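Local coordinates for dual specificity protein phosphatase 18 (Homo sapiens, PDB 2ESB) that dephosphorylates tyrosine and threonine residues of MAP kinase-derived phosphopeptides in vitro, preferring the phosphotyrosine and doubly phosphorylated forms, at residues S21-T24 and Y28-N31; I46-N51 and A87-S92. All blocks are in the same frame, centred on the assembly; numbering follows the deposited sequence.

Contact 1 (S21-T24 and Y28-N31)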
ATOM      1  N   SER A  21      -3.274   1.664 -10.723  1.00 14.30           N
ATOM      2  CA  SER A  21      -2.349   2.782 -10.607  1.00 11.10           C
ATOM      3  C   SER A  21      -0.942   2.204 -10.473  1.00 15.48           C
ATOM      4  O   SER A  21      -0.613   1.564  -9.474  1.00 12.81           O
ATOM      5  CB  SER A  21      -2.683   3.628  -9.379  1.00 16.41           C
ATOM      6  OG  SER A  21      -4.028   4.092  -9.426  1.00 13.77           O
ATOM      7  N   GLN A  22      -0.102   2.420 -11.479  1.00 14.32           N
ATOM      8  CA  GLN A  22       1.245   1.892 -11.408  1.00 13.88           C
ATOM      9  C   GLN A  22       2.116   2.749 -10.488  1.00 15.44           C
ATOM     10  O   GLN A  22       2.172   3.968 -10.634  1.00 12.56           O
ATOM     11  CB  GLN A  22       1.869   1.804 -12.803  1.00 10.87           C
ATOM     12  CG  GLN A  22       3.264   1.177 -12.757  1.00 15.60           C
ATOM     13  CD  GLN A  22       3.773   0.724 -14.120  1.00 16.81           C
ATOM     14  OE1 GLN A  22       3.386   1.254 -15.150  1.00 17.67           O
ATOM     15  NE2 GLN A  22       4.663  -0.251 -14.115  1.00 16.49           N
ATOM     16  N   ILE A  23       2.794   2.113  -9.536  1.00 12.46           N
ATOM     17  CA  ILE A  23       3.637   2.858  -8.607  1.00  7.74           C
ATOM     18  C   ILE A  23       5.111   2.714  -8.970  1.00 16.77           C
ATOM     19  O   ILE A  23       5.858   3.690  -8.925  1.00 14.12           O
ATOM     20  CB  ILE A  23       3.430   2.398  -7.152  1.00  9.80           C
ATOM     21  CG1 ILE A  23       1.935   2.325  -6.820  1.00 10.56           C
ATOM     22  CG2 ILE A  23       4.141   3.361  -6.201  1.00 11.60           C
ATOM     23  CD1 ILE A  23       1.145   3.596  -7.128  1.00 17.36           C
ATOM     24  N   THR A  24       5.536   1.501  -9.315  1.00 12.34           N
ATOM     25  CA  THR A  24       6.924   1.266  -9.705  1.00 10.03           C
ATOM     26  C   THR A  24       6.872   0.318 -10.886  1.00 19.14           C
ATOM     27  O   THR A  24       5.795  -0.031 -11.350  1.00 14.29           O
ATOM     28  CB  THR A  24       7.745   0.590  -8.594  1.00 11.83           C
ATOM     29  OG1 THR A  24       7.315  -0.769  -8.459  1.00 14.47           O
ATOM     30  CG2 THR A  24       7.569   1.332  -7.245  1.00  7.67           C
ATOM     31  N   TYR A  28       1.715  -2.069  -8.327  1.00  7.90           N
ATOM     32  CA  TYR A  28       0.505  -1.326  -8.682  1.00  9.94           C
ATOM     33  C   TYR A  28      -0.452  -1.293  -7.489  1.00 14.09           C
ATOM     34  O   TYR A  28      -0.378  -2.141  -6.596  1.00 12.38           O
ATOM     35  CB  TYR A  28      -0.233  -2.013  -9.835  1.00 10.02           C
ATOM     36  CG  TYR A  28       0.552  -2.183 -11.119  1.00 10.71           C
ATOM     37  CD1 TYR A  28       1.595  -3.103 -11.201  1.00 12.66           C
ATOM     38  CD2 TYR A  28       0.216  -1.456 -12.266  1.00 15.08           C
ATOM     39  CE1 TYR A  28       2.286  -3.306 -12.393  1.00 14.64           C
ATOM     40  CE2 TYR A  28       0.906  -1.649 -13.474  1.00 12.66           C
ATOM     41  CZ  TYR A  28       1.936  -2.576 -13.523  1.00 14.18           C
ATOM     42  OH  TYR A  28       2.627  -2.783 -14.687  1.00 16.13           O
ATOM     43  N   ILE A  29      -1.361  -0.323  -7.485  1.00 11.13           N
ATOM     44  CA  ILE A  29      -2.378  -0.221  -6.436  1.00 12.32           C
ATOM     45  C   ILE A  29      -3.736  -0.077  -7.126  1.00 12.81           C
ATOM     46  O   ILE A  29      -3.839   0.586  -8.162  1.00 15.15           O
ATOM     47  CB  ILE A  29      -2.217   1.032  -5.548  1.00 14.10           C
ATOM     48  CG1 ILE A  29      -0.913   0.977  -4.751  1.00 18.88           C
ATOM     49  CG2 ILE A  29      -3.399   1.119  -4.591  1.00 12.74           C
ATOM     50  CD1 ILE A  29      -0.646   2.276  -3.970  1.00 17.01           C
ATOM     51  N   SER A  30      -4.779  -0.678  -6.569  1.00 10.18           N
ATOM     52  CA  SER A  30      -6.103  -0.544  -7.182  1.00 13.76           C
ATOM     53  C   SER A  30      -7.213  -0.779  -6.178  1.00 15.22           C
ATOM     54  O   SER A  30      -6.960  -1.109  -5.012  1.00 14.18           O
ATOM     55  CB  SER A  30      -6.275  -1.544  -8.339  1.00 12.29           C
ATOM     56  OG  SER A  30      -6.660  -2.826  -7.849  1.00 13.91           O
ATOM     57  N   ASN A  31      -8.451  -0.598  -6.625  1.00 16.36           N
ATOM     58  CA  ASN A  31      -9.588  -0.852  -5.758  1.00 14.01           C
ATOM     59  C   ASN A  31      -9.973  -2.325  -5.959  1.00 16.51           C
ATOM     60  O   ASN A  31      -9.307  -3.052  -6.709  1.00 13.19           O
ATOM     61  CB  ASN A  31     -10.759   0.076  -6.104  1.00 10.27           C
ATOM     62  CG  ASN A  31     -11.322  -0.186  -7.476  1.00 17.31           C
ATOM     63  OD1 ASN A  31     -10.803  -1.013  -8.225  1.00 13.50           O
ATOM     64  ND2 ASN A  31     -12.396   0.518  -7.820  1.00 18.23           N
TER

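Contact 2 (I46-N51 and A87-S92)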
ATOM      1  N   ILE A  46       0.260  -8.719 -14.246  1.00 16.16           N
ATOM      2  CA  ILE A  46       0.265  -8.937 -12.801  1.00 15.63           C
ATOM      3  C   ILE A  46       0.422 -10.436 -12.492  1.00 14.04           C
ATOM      4  O   ILE A  46      -0.318 -11.265 -13.025  1.00 15.47           O
ATOM      5  CB  ILE A  46      -1.047  -8.448 -12.151  1.00 11.80           C
ATOM      6  CG1 ILE A  46      -1.299  -6.972 -12.485  1.00 11.26           C
ATOM      7  CG2 ILE A  46      -0.968  -8.637 -10.641  1.00 18.15           C
ATOM      8  CD1 ILE A  46      -0.166  -6.043 -12.086  1.00 15.77           C
ATOM      9  N   THR A  47       1.360 -10.781 -11.614  1.00 12.88           N
ATOM     10  CA  THR A  47       1.591 -12.188 -11.261  1.00 10.61           C
ATOM     11  C   THR A  47       1.315 -12.482  -9.802  1.00 14.24           C
ATOM     12  O   THR A  47       1.215 -13.647  -9.400  1.00 11.21           O
ATOM     13  CB  THR A  47       3.047 -12.621 -11.550  1.00 11.61           C
ATOM     14  OG1 THR A  47       3.955 -11.785 -10.824  1.00 12.22           O
ATOM     15  CG2 THR A  47       3.352 -12.523 -13.029  1.00 18.29           C
ATOM     16  N   MET A  48       1.193 -11.416  -9.015  1.00 14.19           N
ATOM     17  CA  MET A  48       0.938 -11.523  -7.587  1.00 15.02           C
ATOM     18  C   MET A  48      -0.114 -10.497  -7.166  1.00 12.34           C
ATOM     19  O   MET A  48       0.004  -9.315  -7.483  1.00 10.64           O
ATOM     20  CB  MET A  48       2.230 -11.255  -6.800  1.00 11.83           C
ATOM     21  CG  MET A  48       2.078 -11.409  -5.282  1.00  8.13           C
ATOM     22  SD  MET A  48       1.913 -13.147  -4.798  1.00 12.62           S
ATOM     23  CE  MET A  48       0.762 -13.022  -3.436  1.00  9.17           C
ATOM     24  N   VAL A  49      -1.139 -10.959  -6.460  1.00 10.46           N
ATOM     25  CA  VAL A  49      -2.197 -10.082  -5.974  1.00  9.07           C
ATOM     26  C   VAL A  49      -2.248 -10.157  -4.451  1.00 13.04           C
ATOM     27  O   VAL A  49      -2.429 -11.233  -3.871  1.00 12.95           O
ATOM     28  CB  VAL A  49      -3.580 -10.485  -6.542  1.00  8.96           C
ATOM     29  CG1 VAL A  49      -4.669  -9.634  -5.894  1.00 13.56           C
ATOM     30  CG2 VAL A  49      -3.602 -10.292  -8.070  1.00  7.25           C
ATOM     31  N   ILE A  50      -2.074  -9.010  -3.805  1.00  8.33           N
ATOM     32  CA  ILE A  50      -2.104  -8.938  -2.350  1.00  9.92           C
ATOM     33  C   ILE A  50      -3.329  -8.133  -1.933  1.00 12.28           C
ATOM     34  O   ILE A  50      -3.394  -6.923  -2.124  1.00 13.09           O
ATOM     35  CB  ILE A  50      -0.836  -8.269  -1.788  1.00 10.50           C
ATOM     36  CG1 ILE A  50       0.408  -9.043  -2.251  1.00 12.82           C
ATOM     37  CG2 ILE A  50      -0.903  -8.261  -0.267  1.00  8.75           C
ATOM     38  CD1 ILE A  50       1.744  -8.515  -1.690  1.00 12.52           C
ATOM     39  N   ASN A  51      -4.301  -8.836  -1.371  1.00 10.96           N
ATOM     40  CA  ASN A  51      -5.568  -8.269  -0.942  1.00 12.88           C
ATOM     41  C   ASN A  51      -5.436  -7.831   0.510  1.00 14.23           C
ATOM     42  O   ASN A  51      -5.404  -8.654   1.426  1.00 13.43           O
ATOM     43  CB  ASN A  51      -6.650  -9.348  -1.138  1.00 11.71           C
ATOM     44  CG  ASN A  51      -8.029  -8.937  -0.641  1.00 11.73           C
ATOM     45  OD1 ASN A  51      -8.205  -7.938   0.056  1.00 11.42           O
ATOM     46  ND2 ASN A  51      -9.020  -9.746  -0.983  1.00 13.20           N
ATOM     47  N   ALA A  87       6.587  -5.996   2.409  1.00 11.93           N
ATOM     48  CA  ALA A  87       7.578  -5.255   1.620  1.00 13.71           C
ATOM     49  C   ALA A  87       8.577  -6.246   1.002  1.00 15.78           C
ATOM     50  O   ALA A  87       8.938  -6.152  -0.181  1.00 10.50           O
ATOM     51  CB  ALA A  87       8.321  -4.256   2.503  1.00 11.15           C
ATOM     52  N   ASP A  88       9.028  -7.202   1.805  1.00 13.71           N
ATOM     53  CA  ASP A  88       9.978  -8.196   1.309  1.00 13.53           C
ATOM     54  C   ASP A  88       9.322  -9.080   0.238  1.00 11.43           C
ATOM     55  O   ASP A  88       9.979  -9.520  -0.710  1.00 13.25           O
ATOM     56  CB  ASP A  88      10.483  -9.072   2.455  1.00 13.63           C
ATOM     57  CG  ASP A  88      11.268  -8.286   3.504  1.00 20.03           C
ATOM     58  OD1 ASP A  88      11.739  -7.163   3.223  1.00 17.93           O
ATOM     59  OD2 ASP A  88      11.424  -8.809   4.622  1.00 19.15           O
ATOM     60  N   HIS A  89       8.022  -9.321   0.379  1.00 11.80           N
ATOM     61  CA  HIS A  89       7.303 -10.153  -0.584  1.00 13.44           C
ATOM     62  C   HIS A  89       7.260  -9.425  -1.931  1.00 10.16           C
ATOM     63  O   HIS A  89       7.531 -10.012  -2.970  1.00 10.91           O
ATOM     64  CB  HIS A  89       5.882 -10.430  -0.072  1.00 13.07           C
ATOM     65  CG  HIS A  89       5.162 -11.526  -0.802  1.00 14.43           C
ATOM     66  ND1 HIS A  89       4.908 -11.490  -2.157  1.00 18.01           N
ATOM     67  CD2 HIS A  89       4.578 -12.660  -0.343  1.00 13.17           C
ATOM     68  CE1 HIS A  89       4.191 -12.548  -2.499  1.00  5.09           C
ATOM     69  NE2 HIS A  89       3.976 -13.272  -1.416  1.00 16.53           N
ATOM     70  N   ILE A  90       6.921  -8.142  -1.909  1.00 10.54           N
ATOM     71  CA  ILE A  90       6.864  -7.356  -3.141  1.00 10.85           C
ATOM     72  C   ILE A  90       8.232  -7.374  -3.823  1.00 14.92           C
ATOM     73  O   ILE A  90       8.340  -7.549  -5.034  1.00 14.52           O
ATOM     74  CB  ILE A  90       6.443  -5.903  -2.828  1.00 12.04           C
ATOM     75  CG1 ILE A  90       5.009  -5.906  -2.281  1.00 11.92           C
ATOM     76  CG2 ILE A  90       6.551  -5.035  -4.077  1.00 12.32           C
ATOM     77  CD1 ILE A  90       4.603  -4.586  -1.641  1.00 13.83           C
ATOM     78  N   HIS A  91       9.274  -7.194  -3.028  1.00  8.87           N
ATOM     79  CA  HIS A  91      10.634  -7.202  -3.547  1.00 13.59           C
ATOM     80  C   HIS A  91      10.989  -8.551  -4.176  1.00 11.04           C
ATOM     81  O   HIS A  91      11.570  -8.594  -5.261  1.00 13.44           O
ATOM     82  CB  HIS A  91      11.623  -6.885  -2.426  1.00 12.95           C
ATOM     83  CG  HIS A  91      13.052  -6.913  -2.866  1.00 14.37           C
ATOM     84  ND1 HIS A  91      13.561  -6.030  -3.796  1.00 20.01           N
ATOM     85  CD2 HIS A  91      14.070  -7.741  -2.535  1.00 15.60           C
ATOM     86  CE1 HIS A  91      14.831  -6.317  -4.020  1.00 20.51           C
ATOM     87  NE2 HIS A  91      15.164  -7.350  -3.269  1.00 25.45           N
ATOM     88  N   SER A  92      10.637  -9.652  -3.512  1.00 15.51           N
ATOM     89  CA  SER A  92      10.947 -10.980  -4.054  1.00 11.97           C
ATOM     90  C   SER A  92      10.256 -11.224  -5.387  1.00 15.23           C
ATOM     91  O   SER A  92      10.843 -11.817  -6.292  1.00 16.24           O
ATOM     92  CB  SER A  92      10.544 -12.081  -3.078  1.00 13.66           C
ATOM     93  OG  SER A  92      11.276 -11.967  -1.875  1.00 27.05           O
TER

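Contact 1 (S21-T24 and Y28-N31)
Gln22 and Tyr28 are brought alongside each other by different first torsions: CG of Gln22 stands anti to the backbone N (chi1 -177°), while the Tyr28 ring swings beside its own N (chi1 -59°). The extended glutamine then runs along the ring, with amide and ring planes only 13° apart. Gln22 CG makes a CH-pi contact over one ring face, 4.1 Å from the Tyr28 centroid and displaced toward the rim. Gln22 NE2 lies 3.3 Å from Tyr28 OH, but at too poor an angle for a hydrogen bond; the hydroxyl hydrogen-bonds to Arg99 NH1, and Gln22 NE2 donates to Thr24 O. Were Tyr28 an alanine, the Gln22 chain would probably lose the ring face it lies on, and Arg99 its hydroxyl partner. The backbones form an antiparallel pair: Ser21 N to Ile29 O and Ile29 N to Ser21 O each measure 2.8 Å, making Ser21 and Ile29 a hydrogen-bonded pair and Gln22 and Tyr28 the adjoining non-hydrogen-bonded one. On the sheet face bearing Ile29, Ile23 CG1 meets Ile29 CG1 at 3.8 Å. Both isoleucines pack there against Cys115 of helix 110-122 and against helix 127-137, whereas strand 27-30 continues the sheet through backbone bonds to strand 100-103.

Contact 2 (I46-N51 and A87-S92)
Met48 and His89 meet where helix 83-95 packs on the central sheet of the dual-specificity phosphatase fold, a sheet whose parallel strands are flanked by helices. Over the short segments, the axes of strand 48-51 and helix 87-92 run nearly antiparallel, at 165°, and approach to 10.5 Å, a separation bridged by side chains without any hydrogen bond between the two segments.

Met48 covers little of that distance; its chain bends along the strand, and the His89 ring comes from the helix to meet it. The Met48 CB leaves the strand toward the helix, and the first torsion sets CG anti to the backbone N (chi1 -177°). CG already lies 3.7 Å from His89 CE1. Bends at chi2 and chi3 then carry the chain past the imidazole: SD lies 4.4 Å from the ring centroid and 74° off its normal, which identifies a sulfur-aromatic contact at the ring edge. The terminal CE stays beside the same corner, with His89 CE1 at 3.6 Å and His89 NE2 a little farther. Three successive methionine atoms therefore touch one end of the imidazole, the two side chains approaching from opposite directions.

Ile50, two residues along the strand, also points toward the helix. Its CD1 approaches Ile90 CG1 to 4.2 Å and lies obliquely to the His89 ring, so a second, looser apolar contact accompanies the methionine one. The surroundings extend both: Met48 also packs on Gln65 and Met67 of strand 65-68, Ile50 on Leu102 of strand 100-103, and Ile90 on Tyr118 of helix 110-122. Only 146 Å² is buried between the two segments, consistent with an interface carried by a few long side chains. Its shortest heavy-atom approach is Met48 SD to His89 CE1, 3.3 Å, near the imidazole plane.

Contacts 1 and 2 belong to the same mixed sheet, their centres 12 Å apart. Strand 100-103 lies between strands 27-30 and 48-51, forming backbone hydrogen bonds to both, yet the contacts also meet directly: Tyr28 CD1 packs on Ile46 CD1 at 3.5 Å. Along the chain, the hairpin of contact 1 is complete before contact 2 begins. Contact 1 comes nearer to Cys104, the predicted phosphocysteine residue: the Ile29 side chain is about 6 Å from that of Cys104, that of Ile50 in contact 2 about 9 Å. A bound HEPES molecule (EPE) lies about 8 Å from the Ile29 side chain and about 12 Å from that of Ile50.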